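Local coordinates for endoglucanase (PDB 3X17), which hydrolyses internal beta-1,4-glucosidic linkages of cellulose, as a family 9 glycoside hydrolase with an Ig-like domain ahead of its (alpha/alpha)6 barrel, at residues P27-Q32 / A461-L466; D118-A123 / F551-F556; L194-E199 / A380-F385; Y198-Q203 / L446-H451. All coordinates share one frame; numbering follows the deposited sequence.

Interaction 1: residues P27-Q32 / A461-L466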
loop_
_atom_site.group_PDB
_atom_site.type_symbol
_atom_site.label_atom_id
_atom_site.label_comp_id
_atom_site.label_asym_id
_atom_site.label_seq_id
_atom_site.Cartn_x
_atom_site.Cartn_y
_atom_site.Cartn_z
ATOM N N PRO A 27 -2.086 5.143 -22.847
ATOM C CA PRO A 27 -2.527 6.072 -23.904
ATOM C C PRO A 27 -3.801 6.867 -23.563
ATOM O O PRO A 27 -3.918 8.036 -23.927
ATOM C CB PRO A 27 -2.741 5.166 -25.112
ATOM C CG PRO A 27 -1.870 3.935 -24.849
ATOM C CD PRO A 27 -1.684 3.817 -23.367
ATOM N N ALA A 28 -4.699 6.289 -22.780
ATOM C CA ALA A 28 -6.003 6.908 -22.587
ATOM C C ALA A 28 -6.025 7.977 -21.500
ATOM O O ALA A 28 -7.062 8.585 -21.237
ATOM C CB ALA A 28 -7.067 5.853 -22.314
ATOM N N THR A 29 -4.922 8.160 -20.791
ATOM C CA THR A 29 -5.007 8.937 -19.575
ATOM C C THR A 29 -4.395 10.297 -19.767
ATOM O O THR A 29 -3.607 10.502 -20.696
ATOM C CB THR A 29 -4.327 8.218 -18.385
ATOM O OG1 THR A 29 -2.904 8.410 -18.447
ATOM C CG2 THR A 29 -4.647 6.722 -18.420
ATOM N N PRO A 30 -4.732 11.228 -18.866
ATOM C CA PRO A 30 -3.998 12.494 -18.770
ATOM C C PRO A 30 -2.518 12.258 -18.528
ATOM O O PRO A 30 -2.146 11.236 -17.967
ATOM C CB PRO A 30 -4.643 13.202 -17.573
ATOM C CG PRO A 30 -5.958 12.450 -17.336
ATOM C CD PRO A 30 -5.720 11.052 -17.791
ATOM N N LYS A 31 -1.671 13.137 -19.040
ATOM C CA LYS A 31 -0.222 12.903 -19.003
ATOM C C LYS A 31 0.510 14.176 -18.601
ATOM O O LYS A 31 0.626 15.108 -19.404
ATOM C CB LYS A 31 0.289 12.374 -20.350
ATOM C CG LYS A 31 -0.543 11.226 -20.962
ATOM C CD LYS A 31 0.039 10.786 -22.323
ATOM C CE LYS A 31 -0.778 9.632 -22.960
ATOM N NZ LYS A 31 -2.256 9.906 -23.089
ATOM N N GLN A 32 0.889 14.274 -17.328
ATOM C CA GLN A 32 1.494 15.503 -16.799
ATOM C C GLN A 32 3.019 15.508 -16.937
ATOM O O GLN A 32 3.657 14.455 -16.889
ATOM C CB GLN A 32 1.099 15.708 -15.338
ATOM C CG GLN A 32 1.510 14.550 -14.397
ATOM C CD GLN A 32 1.085 14.807 -12.950
ATOM O OE1 GLN A 32 1.267 15.915 -12.427
ATOM N NE2 GLN A 32 0.533 13.776 -12.289
ATOM N N ALA A 461 -7.031 12.444 -10.074
ATOM C CA ALA A 461 -6.352 12.665 -8.809
ATOM C C ALA A 461 -5.736 11.374 -8.281
ATOM O O ALA A 461 -4.685 11.411 -7.671
ATOM C CB ALA A 461 -7.293 13.292 -7.767
ATOM N N ALA A 462 -6.416 10.242 -8.471
ATOM C CA ALA A 462 -5.869 8.950 -8.089
ATOM C C ALA A 462 -4.643 8.626 -8.943
ATOM O O ALA A 462 -3.605 8.188 -8.421
ATOM C CB ALA A 462 -6.931 7.850 -8.240
ATOM N N LEU A 463 -4.745 8.824 -10.251
ATOM C CA LEU A 463 -3.596 8.559 -11.128
ATOM C C LEU A 463 -2.391 9.363 -10.660
ATOM O O LEU A 463 -1.248 8.889 -10.710
ATOM C CB LEU A 463 -3.898 8.932 -12.584
ATOM C CG LEU A 463 -2.744 8.789 -13.579
ATOM C CD1 LEU A 463 -2.219 7.316 -13.570
ATOM C CD2 LEU A 463 -3.263 9.128 -14.983
ATOM N N ALA A 464 -2.657 10.582 -10.219
ATOM C CA ALA A 464 -1.599 11.489 -9.786
ATOM C C ALA A 464 -0.802 10.909 -8.599
ATOM O O ALA A 464 0.322 11.367 -8.310
ATOM C CB ALA A 464 -2.204 12.837 -9.412
ATOM N N GLN A 465 -1.384 9.942 -7.896
ATOM C CA GLN A 465 -0.660 9.305 -6.771
ATOM C C GLN A 465 0.343 8.258 -7.262
ATOM O O GLN A 465 1.458 8.153 -6.731
ATOM C CB GLN A 465 -1.628 8.663 -5.773
ATOM C CG GLN A 465 -2.641 9.632 -5.253
ATOM C CD GLN A 465 -2.026 10.991 -4.982
ATOM O OE1 GLN A 465 -0.966 11.087 -4.327
ATOM N NE2 GLN A 465 -2.670 12.063 -5.505
ATOM N N LEU A 466 -0.033 7.542 -8.318
ATOM C CA LEU A 466 0.940 6.759 -9.063
ATOM C C LEU A 466 2.040 7.617 -9.693
ATOM O O LEU A 466 3.213 7.294 -9.548
ATOM C CB LEU A 466 0.262 5.877 -10.104
ATOM C CG LEU A 466 -0.681 4.787 -9.594
ATOM C CD1 LEU A 466 -1.517 4.249 -10.740
ATOM C CD2 LEU A 466 0.143 3.623 -9.029
HETATM O O HOH W 1 1.379 13.657 -9.374
#
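The carboxamide of Q32 is the flat group of this contact, and it meets A464 with its nitrogen end instead of stacking on it: NE2 lies 4.0 Å from A464 CA. A water links the two residues, donating to A464 O at 2.7 Å and accepting a weak bond from Q32 NE2. The stronger partner of NE2 is D467 OD2, while R85 holds OE1, so both ends of the amide are fixed and its rotation is set. One residue earlier on the helix, L463 sends one methyl, CD2, into the loop, 3.6 Å from T29 OG1 and 4.2 Å from P30 CD. With CG anti to the backbone N (chi1 176°), the leucine extends off the helix toward the threonine, and the two side chains cross at about a right angle. T29 suits this place because it offers CB to the methyl while OG1 donates forward to P30 O at 3.0 Å. With a glycine here, L463 CD2 would probably lose its contact with the threonine side chain, and P30 O its hydroxyl donor. The contact is an interdomain joint: the loop leading into strand 32-37 of the Ig-like domain, with that strand's first residue, rests on helix 456-469 of the catalytic (alpha/alpha)6 barrel.

Interaction 2: residues D118-A123 / F551-F556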
loop_
_atom_site.group_PDB
_atom_site.type_symbol
_atom_site.label_atom_id
_atom_site.label_comp_id
_atom_site.label_asym_id
_atom_site.label_seq_id
_atom_site.Cartn_x
_atom_site.Cartn_y
_atom_site.Cartn_z
ATOM N N ASP A 118 2.904 -3.746 -15.961
ATOM C CA ASP A 118 4.209 -4.065 -15.418
ATOM C C ASP A 118 4.369 -3.544 -13.995
ATOM O O ASP A 118 5.039 -4.174 -13.191
ATOM C CB ASP A 118 5.317 -3.498 -16.310
ATOM C CG ASP A 118 5.266 -4.066 -17.715
ATOM O OD1 ASP A 118 5.211 -5.309 -17.858
ATOM O OD2 ASP A 118 5.094 -3.268 -18.647
ATOM N N VAL A 119 3.829 -2.361 -13.721
ATOM C CA VAL A 119 3.845 -1.828 -12.349
ATOM C C VAL A 119 3.084 -2.779 -11.407
ATOM O O VAL A 119 3.608 -3.191 -10.373
ATOM C CB VAL A 119 3.206 -0.421 -12.262
ATOM C CG1 VAL A 119 3.029 -0.007 -10.820
ATOM C CG2 VAL A 119 4.041 0.581 -12.993
ATOM N N LEU A 120 1.833 -3.069 -11.747
ATOM C CA LEU A 120 1.021 -4.063 -11.024
ATOM C C LEU A 120 1.778 -5.376 -10.775
ATOM O O LEU A 120 1.791 -5.888 -9.658
ATOM C CB LEU A 120 -0.270 -4.363 -11.785
ATOM C CG LEU A 120 -1.241 -5.344 -11.135
ATOM C CD1 LEU A 120 -1.621 -4.884 -9.711
ATOM C CD2 LEU A 120 -2.512 -5.541 -12.014
ATOM N N TYR A 121 2.377 -5.927 -11.831
ATOM C CA TYR A 121 3.174 -7.154 -11.736
ATOM C C TYR A 121 4.236 -7.040 -10.637
ATOM O O TYR A 121 4.377 -7.917 -9.800
ATOM C CB TYR A 121 3.857 -7.433 -13.085
ATOM C CG TYR A 121 4.762 -8.649 -13.103
ATOM C CD1 TYR A 121 4.243 -9.926 -13.273
ATOM C CD2 TYR A 121 6.147 -8.516 -13.013
ATOM C CE1 TYR A 121 5.077 -11.052 -13.283
ATOM C CE2 TYR A 121 7.006 -9.636 -13.063
ATOM C CZ TYR A 121 6.456 -10.895 -13.216
ATOM O OH TYR A 121 7.271 -12.004 -13.253
ATOM N N ALA A 122 5.027 -5.979 -10.693
ATOM C CA ALA A 122 6.184 -5.890 -9.837
ATOM C C ALA A 122 5.686 -5.756 -8.392
ATOM O O ALA A 122 6.239 -6.359 -7.464
ATOM C CB ALA A 122 7.032 -4.655 -10.232
ATOM N N ALA A 123 4.682 -4.907 -8.205
ATOM C CA ALA A 123 4.193 -4.612 -6.867
ATOM C C ALA A 123 3.564 -5.829 -6.257
ATOM O O ALA A 123 3.719 -6.052 -5.078
ATOM C CB ALA A 123 3.180 -3.467 -6.898
ATOM N N PHE A 551 -3.609 -1.876 -5.383
ATOM C CA PHE A 551 -4.983 -1.417 -5.658
ATOM C C PHE A 551 -5.072 -0.331 -6.732
ATOM O O PHE A 551 -5.781 -0.489 -7.744
ATOM C CB PHE A 551 -5.703 -0.975 -4.379
ATOM C CG PHE A 551 -7.166 -0.623 -4.597
ATOM C CD1 PHE A 551 -7.539 0.656 -4.985
ATOM C CD2 PHE A 551 -8.155 -1.585 -4.447
ATOM C CE1 PHE A 551 -8.874 0.981 -5.184
ATOM C CE2 PHE A 551 -9.484 -1.272 -4.659
ATOM C CZ PHE A 551 -9.846 0.019 -5.012
ATOM N N VAL A 552 -4.300 0.735 -6.561
ATOM C CA VAL A 552 -4.412 1.861 -7.472
ATOM C C VAL A 552 -3.858 1.500 -8.850
ATOM O O VAL A 552 -4.480 1.799 -9.874
ATOM C CB VAL A 552 -3.783 3.162 -6.898
ATOM C CG1 VAL A 552 -3.987 4.317 -7.863
ATOM C CG2 VAL A 552 -4.441 3.510 -5.575
ATOM N N ALA A 553 -2.801 0.690 -8.858
ATOM C CA ALA A 553 -2.188 0.262 -10.095
ATOM C C ALA A 553 -3.171 -0.623 -10.867
ATOM O O ALA A 553 -3.270 -0.527 -12.114
ATOM C CB ALA A 553 -0.900 -0.491 -9.817
ATOM N N ALA A 554 -3.888 -1.479 -10.140
ATOM C CA ALA A 554 -4.841 -2.384 -10.792
ATOM C C ALA A 554 -5.989 -1.607 -11.473
ATOM O O ALA A 554 -6.422 -1.967 -12.567
ATOM C CB ALA A 554 -5.387 -3.403 -9.804
ATOM N N HIS A 555 -6.442 -0.520 -10.850
ATOM C CA HIS A 555 -7.403 0.364 -11.493
ATOM C C HIS A 555 -6.925 0.832 -12.880
ATOM O O HIS A 555 -7.668 0.780 -13.859
ATOM C CB HIS A 555 -7.731 1.570 -10.616
ATOM C CG HIS A 555 -8.746 2.493 -11.234
ATOM N ND1 HIS A 555 -10.100 2.395 -10.977
ATOM C CD2 HIS A 555 -8.606 3.483 -12.151
ATOM C CE1 HIS A 555 -10.745 3.295 -11.699
ATOM N NE2 HIS A 555 -9.865 3.967 -12.420
ATOM N N PHE A 556 -5.676 1.262 -12.976
ATOM C CA PHE A 556 -5.207 1.801 -14.230
ATOM C C PHE A 556 -4.652 0.753 -15.197
ATOM O O PHE A 556 -4.457 1.046 -16.373
ATOM C CB PHE A 556 -4.232 2.940 -13.971
ATOM C CG PHE A 556 -4.894 4.168 -13.406
ATOM C CD1 PHE A 556 -5.665 4.979 -14.218
ATOM C CD2 PHE A 556 -4.889 4.413 -12.041
ATOM C CE1 PHE A 556 -6.294 6.103 -13.704
ATOM C CE2 PHE A 556 -5.506 5.529 -11.521
ATOM C CZ PHE A 556 -6.197 6.399 -12.372
#
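Helices 118-123 and 551-556 run roughly antiparallel, their axes 8.8 Å apart at closest approach and 151° apart in direction, with the CA atoms of L120 and A553 only 5.5 Å from each other. Alanines suit this face of 551-556, where the two backbones come close. A553 points its methyl at the opposing helix, where CB lies 4.1 Å from V119 CG1 and 4.2 Å from the backbone N of L120. The methyl therefore sits against the backbone where V119 passes into L120, touching side chain and main chain at once.

L120 deals with the other alanine. Its CG stands anti to the backbone N (chi1 -178°), which carries the branched end across to A554, and the two methyls divide the work: CD1 is 4.0 Å from A554 CB, while CD2 comes 4.1 Å from A554 CA. A leucine fits here because its fork can straddle a small residue. F205, from a loop, covers both L120 and A554, and L120 also touches V550 and A557, so this leucine spans about two turns of helix 543-558.

All four touching residues are buried and apolar. Their contact is thus made of van der Waals packing between methyl groups and backbone, and its fit probably rests on shape: branched residues on one helix are matched to alanines on the other. A polar tie between the same two helices is made to one side of this apolar patch, where A123 O accepts a hydrogen bond from N546 ND2.

Interaction 3: residues L194-E199 / A380-F385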
loop_
_atom_site.group_PDB
_atom_site.type_symbol
_atom_site.label_atom_id
_atom_site.label_comp_id
_atom_site.label_asym_id
_atom_site.label_seq_id
_atom_site.Cartn_x
_atom_site.Cartn_y
_atom_site.Cartn_z
ATOM N N LEU A 194 -5.458 -6.388 -1.045
ATOM C CA LEU A 194 -5.244 -7.155 -2.278
ATOM C C LEU A 194 -6.550 -7.809 -2.734
ATOM O O LEU A 194 -6.863 -7.847 -3.932
ATOM C CB LEU A 194 -4.134 -8.201 -2.104
ATOM C CG LEU A 194 -2.771 -7.683 -1.610
ATOM C CD1 LEU A 194 -1.803 -8.879 -1.432
ATOM C CD2 LEU A 194 -2.127 -6.620 -2.544
ATOM N N LEU A 195 -7.343 -8.271 -1.779
ATOM C CA LEU A 195 -8.578 -8.956 -2.124
ATOM C C LEU A 195 -9.507 -7.983 -2.843
ATOM O O LEU A 195 -10.167 -8.340 -3.823
ATOM C CB LEU A 195 -9.283 -9.493 -0.869
ATOM C CG LEU A 195 -8.847 -10.876 -0.372
ATOM C CD1 LEU A 195 -9.497 -11.127 0.983
ATOM C CD2 LEU A 195 -9.235 -11.993 -1.353
ATOM N N LYS A 196 -9.549 -6.750 -2.350
ATOM C CA LYS A 196 -10.448 -5.730 -2.892
ATOM C C LYS A 196 -9.987 -5.302 -4.271
ATOM O O LYS A 196 -10.806 -4.990 -5.127
ATOM C CB LYS A 196 -10.455 -4.519 -1.948
ATOM C CG LYS A 196 -11.661 -3.643 -2.069
ATOM C CD LYS A 196 -12.954 -4.430 -1.849
ATOM C CE LYS A 196 -14.096 -3.709 -2.570
ATOM N NZ LYS A 196 -15.303 -4.594 -2.634
ATOM N N ALA A 197 -8.669 -5.169 -4.446
ATOM C CA ALA A 197 -8.103 -4.950 -5.767
ATOM C C ALA A 197 -8.623 -6.008 -6.746
ATOM O O ALA A 197 -8.966 -5.690 -7.888
ATOM C CB ALA A 197 -6.581 -4.992 -5.720
ATOM N N TYR A 198 -8.545 -7.269 -6.344
ATOM C CA TYR A 198 -8.956 -8.323 -7.230
ATOM C C TYR A 198 -10.452 -8.265 -7.484
ATOM O O TYR A 198 -10.890 -8.357 -8.616
ATOM C CB TYR A 198 -8.577 -9.712 -6.724
ATOM C CG TYR A 198 -9.232 -10.795 -7.577
ATOM C CD1 TYR A 198 -8.676 -11.168 -8.811
ATOM C CD2 TYR A 198 -10.484 -11.302 -7.242
ATOM C CE1 TYR A 198 -9.293 -12.117 -9.618
ATOM C CE2 TYR A 198 -11.143 -12.204 -8.079
ATOM C CZ TYR A 198 -10.544 -12.597 -9.258
ATOM O OH TYR A 198 -11.184 -13.492 -10.050
ATOM N N GLU A 199 -11.227 -8.061 -6.430
ATOM C CA GLU A 199 -12.682 -8.014 -6.528
ATOM C C GLU A 199 -13.174 -6.925 -7.488
ATOM O O GLU A 199 -14.097 -7.139 -8.250
ATOM C CB GLU A 199 -13.284 -7.765 -5.139
ATOM C CG GLU A 199 -14.796 -7.954 -5.080
ATOM C CD GLU A 199 -15.290 -8.062 -3.661
ATOM O OE1 GLU A 199 -14.857 -7.250 -2.804
ATOM O OE2 GLU A 199 -16.138 -8.943 -3.396
ATOM N N ALA A 380 -11.667 0.719 8.580
ATOM C CA ALA A 380 -13.113 0.658 8.453
ATOM C C ALA A 380 -13.674 1.174 7.105
ATOM O O ALA A 380 -14.815 0.884 6.787
ATOM C CB ALA A 380 -13.806 1.364 9.644
ATOM N N ALA A 381 -12.875 1.891 6.305
ATOM C CA ALA A 381 -13.367 2.341 4.997
ATOM C C ALA A 381 -13.771 1.161 4.125
ATOM O O ALA A 381 -14.682 1.282 3.288
ATOM C CB ALA A 381 -12.333 3.182 4.280
ATOM N N LEU A 382 -13.066 0.041 4.267
ATOM C CA LEU A 382 -13.430 -1.174 3.536
ATOM C C LEU A 382 -14.816 -1.671 3.966
ATOM O O LEU A 382 -15.572 -2.253 3.185
ATOM C CB LEU A 382 -12.395 -2.272 3.775
ATOM C CG LEU A 382 -10.949 -2.049 3.291
ATOM C CD1 LEU A 382 -10.002 -3.177 3.766
ATOM C CD2 LEU A 382 -10.845 -1.907 1.769
ATOM N N GLY A 383 -15.161 -1.421 5.215
ATOM C CA GLY A 383 -16.467 -1.834 5.690
ATOM C C GLY A 383 -17.527 -0.911 5.112
ATOM O O GLY A 383 -18.562 -1.369 4.632
ATOM N N TYR A 384 -17.279 0.395 5.189
ATOM C CA TYR A 384 -18.173 1.372 4.559
ATOM C C TYR A 384 -18.472 0.949 3.130
ATOM O O TYR A 384 -19.628 0.839 2.740
ATOM C CB TYR A 384 -17.512 2.750 4.528
ATOM C CG TYR A 384 -17.732 3.565 5.770
ATOM C CD1 TYR A 384 -16.955 3.368 6.914
ATOM C CD2 TYR A 384 -18.640 4.616 5.766
ATOM C CE1 TYR A 384 -17.136 4.170 8.059
ATOM C CE2 TYR A 384 -18.803 5.422 6.872
ATOM C CZ TYR A 384 -18.077 5.188 8.020
ATOM O OH TYR A 384 -18.266 6.031 9.094
ATOM N N PHE A 385 -17.417 0.668 2.367
ATOM C CA PHE A 385 -17.549 0.416 0.938
ATOM C C PHE A 385 -18.266 -0.896 0.680
ATOM O O PHE A 385 -19.066 -0.989 -0.242
ATOM C CB PHE A 385 -16.179 0.420 0.251
ATOM C CG PHE A 385 -16.250 0.450 -1.265
ATOM C CD1 PHE A 385 -16.591 1.633 -1.945
ATOM C CD2 PHE A 385 -16.018 -0.703 -2.003
ATOM C CE1 PHE A 385 -16.721 1.645 -3.329
ATOM C CE2 PHE A 385 -16.084 -0.682 -3.389
ATOM C CZ PHE A 385 -16.431 0.504 -4.058
#
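K196 NZ is gripped by two carboxylates, that of E199 one turn further along its own helix and that of D386, which follows F385 on the opposing helix. The salt bridge to E199 OE1 is 2.7 Å long, and the ammonium meets this oxygen from above the carboxylate plane, 47° out of it. R287 also pairs with E199 OE1, so two cations share one acid, which would probably favour its ionised form. The lysine's aliphatic part makes the direct contact. Bent at chi2 (56°), the chain swings so that CE reaches the edge of the F385 ring, 3.6 Å from CD2, while nearer the backbone K196 CG lies 4.3 Å from L382 CD2. Lysine suits the place because its methylenes pack against leucine and phenylalanine while its charge serves the acids beyond. A methionine in its place would bring no charge, and D386 and E199 would probably lose the cation between them, E199 keeping R287. F385 is held from its other neighbours too, stacking on F448 and meeting the ring of H451. Here helix 184-200 is joined to helix 381-390 within the (alpha/alpha)6 barrel, by apolar packing topped with an ionic cluster of K196, E199, D386 and R287.

Interaction 4: residues Y198-Q203 / L446-H451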
loop_
_atom_site.group_PDB
_atom_site.type_symbol
_atom_site.label_atom_id
_atom_site.label_comp_id
_atom_site.label_asym_id
_atom_site.label_seq_id
_atom_site.Cartn_x
_atom_site.Cartn_y
_atom_site.Cartn_z
ATOM N N TYR A 198 -8.545 -7.269 -6.344
ATOM C CA TYR A 198 -8.956 -8.323 -7.230
ATOM C C TYR A 198 -10.452 -8.265 -7.484
ATOM O O TYR A 198 -10.890 -8.357 -8.616
ATOM C CB TYR A 198 -8.577 -9.712 -6.724
ATOM C CG TYR A 198 -9.232 -10.795 -7.577
ATOM C CD1 TYR A 198 -8.676 -11.168 -8.811
ATOM C CD2 TYR A 198 -10.484 -11.302 -7.242
ATOM C CE1 TYR A 198 -9.293 -12.117 -9.618
ATOM C CE2 TYR A 198 -11.143 -12.204 -8.079
ATOM C CZ TYR A 198 -10.544 -12.597 -9.258
ATOM O OH TYR A 198 -11.184 -13.492 -10.050
ATOM N N GLU A 199 -11.227 -8.061 -6.430
ATOM C CA GLU A 199 -12.682 -8.014 -6.528
ATOM C C GLU A 199 -13.174 -6.925 -7.488
ATOM O O GLU A 199 -14.097 -7.139 -8.250
ATOM C CB GLU A 199 -13.284 -7.765 -5.139
ATOM C CG GLU A 199 -14.796 -7.954 -5.080
ATOM C CD GLU A 199 -15.290 -8.062 -3.661
ATOM O OE1 GLU A 199 -14.857 -7.250 -2.804
ATOM O OE2 GLU A 199 -16.138 -8.943 -3.396
ATOM N N LEU A 200 -12.595 -5.739 -7.393
ATOM C CA LEU A 200 -12.983 -4.623 -8.242
ATOM C C LEU A 200 -12.357 -4.703 -9.634
ATOM O O LEU A 200 -12.989 -4.315 -10.597
ATOM C CB LEU A 200 -12.649 -3.270 -7.573
ATOM C CG LEU A 200 -13.628 -2.898 -6.459
ATOM C CD1 LEU A 200 -13.155 -1.640 -5.694
ATOM C CD2 LEU A 200 -15.081 -2.741 -7.039
ATOM N N TYR A 201 -11.181 -5.306 -9.757
ATOM C CA TYR A 201 -10.490 -5.333 -11.051
ATOM C C TYR A 201 -10.019 -6.728 -11.469
ATOM O O TYR A 201 -8.849 -6.918 -11.789
ATOM C CB TYR A 201 -9.304 -4.362 -11.023
ATOM C CG TYR A 201 -9.656 -2.991 -10.453
ATOM C CD1 TYR A 201 -10.515 -2.140 -11.126
ATOM C CD2 TYR A 201 -9.139 -2.564 -9.236
ATOM C CE1 TYR A 201 -10.853 -0.899 -10.602
ATOM C CE2 TYR A 201 -9.436 -1.322 -8.722
ATOM C CZ TYR A 201 -10.303 -0.498 -9.393
ATOM O OH TYR A 201 -10.598 0.740 -8.881
ATOM N N PRO A 202 -10.934 -7.704 -11.497
ATOM C CA PRO A 202 -10.570 -9.109 -11.745
ATOM C C PRO A 202 -9.901 -9.306 -13.101
ATOM O O PRO A 202 -9.108 -10.246 -13.282
ATOM C CB PRO A 202 -11.922 -9.853 -11.700
ATOM C CG PRO A 202 -12.974 -8.795 -11.996
ATOM C CD PRO A 202 -12.392 -7.490 -11.408
ATOM N N GLN A 203 -10.186 -8.408 -14.045
ATOM C CA GLN A 203 -9.651 -8.550 -15.400
ATOM C C GLN A 203 -8.159 -8.161 -15.461
ATOM O O GLN A 203 -7.431 -8.604 -16.359
ATOM C CB GLN A 203 -10.502 -7.774 -16.436
ATOM C CG GLN A 203 -10.547 -6.246 -16.246
ATOM C CD GLN A 203 -11.377 -5.788 -15.022
ATOM O OE1 GLN A 203 -11.801 -6.597 -14.199
ATOM N NE2 GLN A 203 -11.622 -4.486 -14.929
ATOM N N LEU A 446 -10.505 8.215 -3.284
ATOM C CA LEU A 446 -10.979 8.835 -4.534
ATOM C C LEU A 446 -11.607 7.798 -5.460
ATOM O O LEU A 446 -12.725 7.991 -5.935
ATOM C CB LEU A 446 -9.846 9.550 -5.276
ATOM C CG LEU A 446 -9.248 10.740 -4.524
ATOM C CD1 LEU A 446 -7.866 11.084 -5.082
ATOM C CD2 LEU A 446 -10.179 11.949 -4.614
ATOM N N LEU A 447 -10.953 6.650 -5.613
ATOM C CA LEU A 447 -11.498 5.617 -6.446
ATOM C C LEU A 447 -12.765 4.999 -5.875
ATOM O O LEU A 447 -13.600 4.526 -6.634
ATOM C CB LEU A 447 -10.460 4.538 -6.762
ATOM C CG LEU A 447 -9.287 4.978 -7.644
ATOM C CD1 LEU A 447 -8.243 3.867 -7.765
ATOM C CD2 LEU A 447 -9.748 5.467 -9.017
ATOM N N PHE A 448 -12.900 4.929 -4.554
ATOM C CA PHE A 448 -14.147 4.389 -3.981
ATOM C C PHE A 448 -15.331 5.295 -4.391
ATOM O O PHE A 448 -16.388 4.806 -4.782
ATOM C CB PHE A 448 -14.093 4.323 -2.458
ATOM C CG PHE A 448 -13.298 3.147 -1.904
ATOM C CD1 PHE A 448 -12.937 2.071 -2.710
ATOM C CD2 PHE A 448 -12.943 3.115 -0.566
ATOM C CE1 PHE A 448 -12.215 0.991 -2.186
ATOM C CE2 PHE A 448 -12.252 2.014 -0.019
ATOM C CZ PHE A 448 -11.888 0.960 -0.837
ATOM N N ALA A 449 -15.143 6.599 -4.236
ATOM C CA ALA A 449 -16.154 7.598 -4.556
ATOM C C ALA A 449 -16.453 7.596 -6.056
ATOM O O ALA A 449 -17.604 7.479 -6.468
ATOM C CB ALA A 449 -15.686 9.013 -4.083
ATOM N N HIS A 450 -15.402 7.562 -6.856
ATOM C CA HIS A 450 -15.521 7.366 -8.292
ATOM C C HIS A 450 -16.377 6.153 -8.649
ATOM O O HIS A 450 -17.088 6.155 -9.657
ATOM C CB HIS A 450 -14.139 7.229 -8.931
ATOM C CG HIS A 450 -14.181 7.012 -10.416
ATOM N ND1 HIS A 450 -14.641 7.973 -11.296
ATOM C CD2 HIS A 450 -13.851 5.936 -11.171
ATOM C CE1 HIS A 450 -14.516 7.524 -12.535
ATOM N NE2 HIS A 450 -14.088 6.274 -12.485
ATOM N N HIS A 451 -16.268 5.099 -7.856
ATOM C CA HIS A 451 -16.992 3.885 -8.148
ATOM C C HIS A 451 -18.501 4.053 -7.873
ATOM O O HIS A 451 -19.342 3.462 -8.567
ATOM C CB HIS A 451 -16.416 2.715 -7.358
ATOM C CG HIS A 451 -17.011 1.395 -7.727
ATOM N ND1 HIS A 451 -18.196 0.936 -7.182
ATOM C CD2 HIS A 451 -16.647 0.479 -8.657
ATOM C CE1 HIS A 451 -18.520 -0.219 -7.740
ATOM N NE2 HIS A 451 -17.605 -0.510 -8.651
#
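Within the (alpha/alpha)6 barrel, this contact sets the C-terminal end of helix 184-200 against helix 435-452. L200 is the last helical residue and Y201 the first to leave helical backbone angles; the two meet different parts of the partner helix.

L200 does most of the touching, one methyl for each ring. Its CD2 lies 3.7 Å from H451 NE2 and 3.9 Å from H451 CD2, approaching that imidazole obliquely. The other methyl, CD1, stands near the plane of the F448 ring at its edge, 4.5 Å from CE1. A leucine suits the spot because its two branches can serve two rings one turn apart on the same helix. H451 reaches over with CG anti to its backbone N (chi1 -173°), a course that lays the imidazole beside the leucine at the exposed margin of the contact, whereas F448 lies buried.

Y201 contributes its far end. Its OH lies 4.1 Å from L447 CD1, a plain van der Waals contact, for the hydroxyl's polar partner is H555 ND1 on helix 543-558. The same tyrosine ring meets the ring of F551 edge-to-face, and L200 also touches F551, so helix 543-558 packs against this corner as well. Tyrosine fits because it combines an apolar flank with a long ring that carries its hydroxyl out to the histidine. One face of its ring is covered from within the segment: L200 CB sits 3.8 Å above the plane, over the centre of the Y201 ring.

Interaction 1 stands apart, since it alone joins the Ig-like domain to the catalytic one; it is buried between them, though P30 and Q32 are partly exposed, and sets a polar, water-assisted amide beside a single leucine. The other three lie within the barrel. Interaction 2 is wholly buried and purely apolar in its touching residues, interaction 3 is buried but carries charge, and interaction 4 runs from the buried F448 and L447 to the exposed H451. Interactions 3 and 4 both use helix 184-200; F385 CE2 of one lies 3.8 Å from L200 CD1 of the other. Segment 551-556, on helix 543-558, ties the set together: F556 packs on L463 and L466, while F551 touches A197.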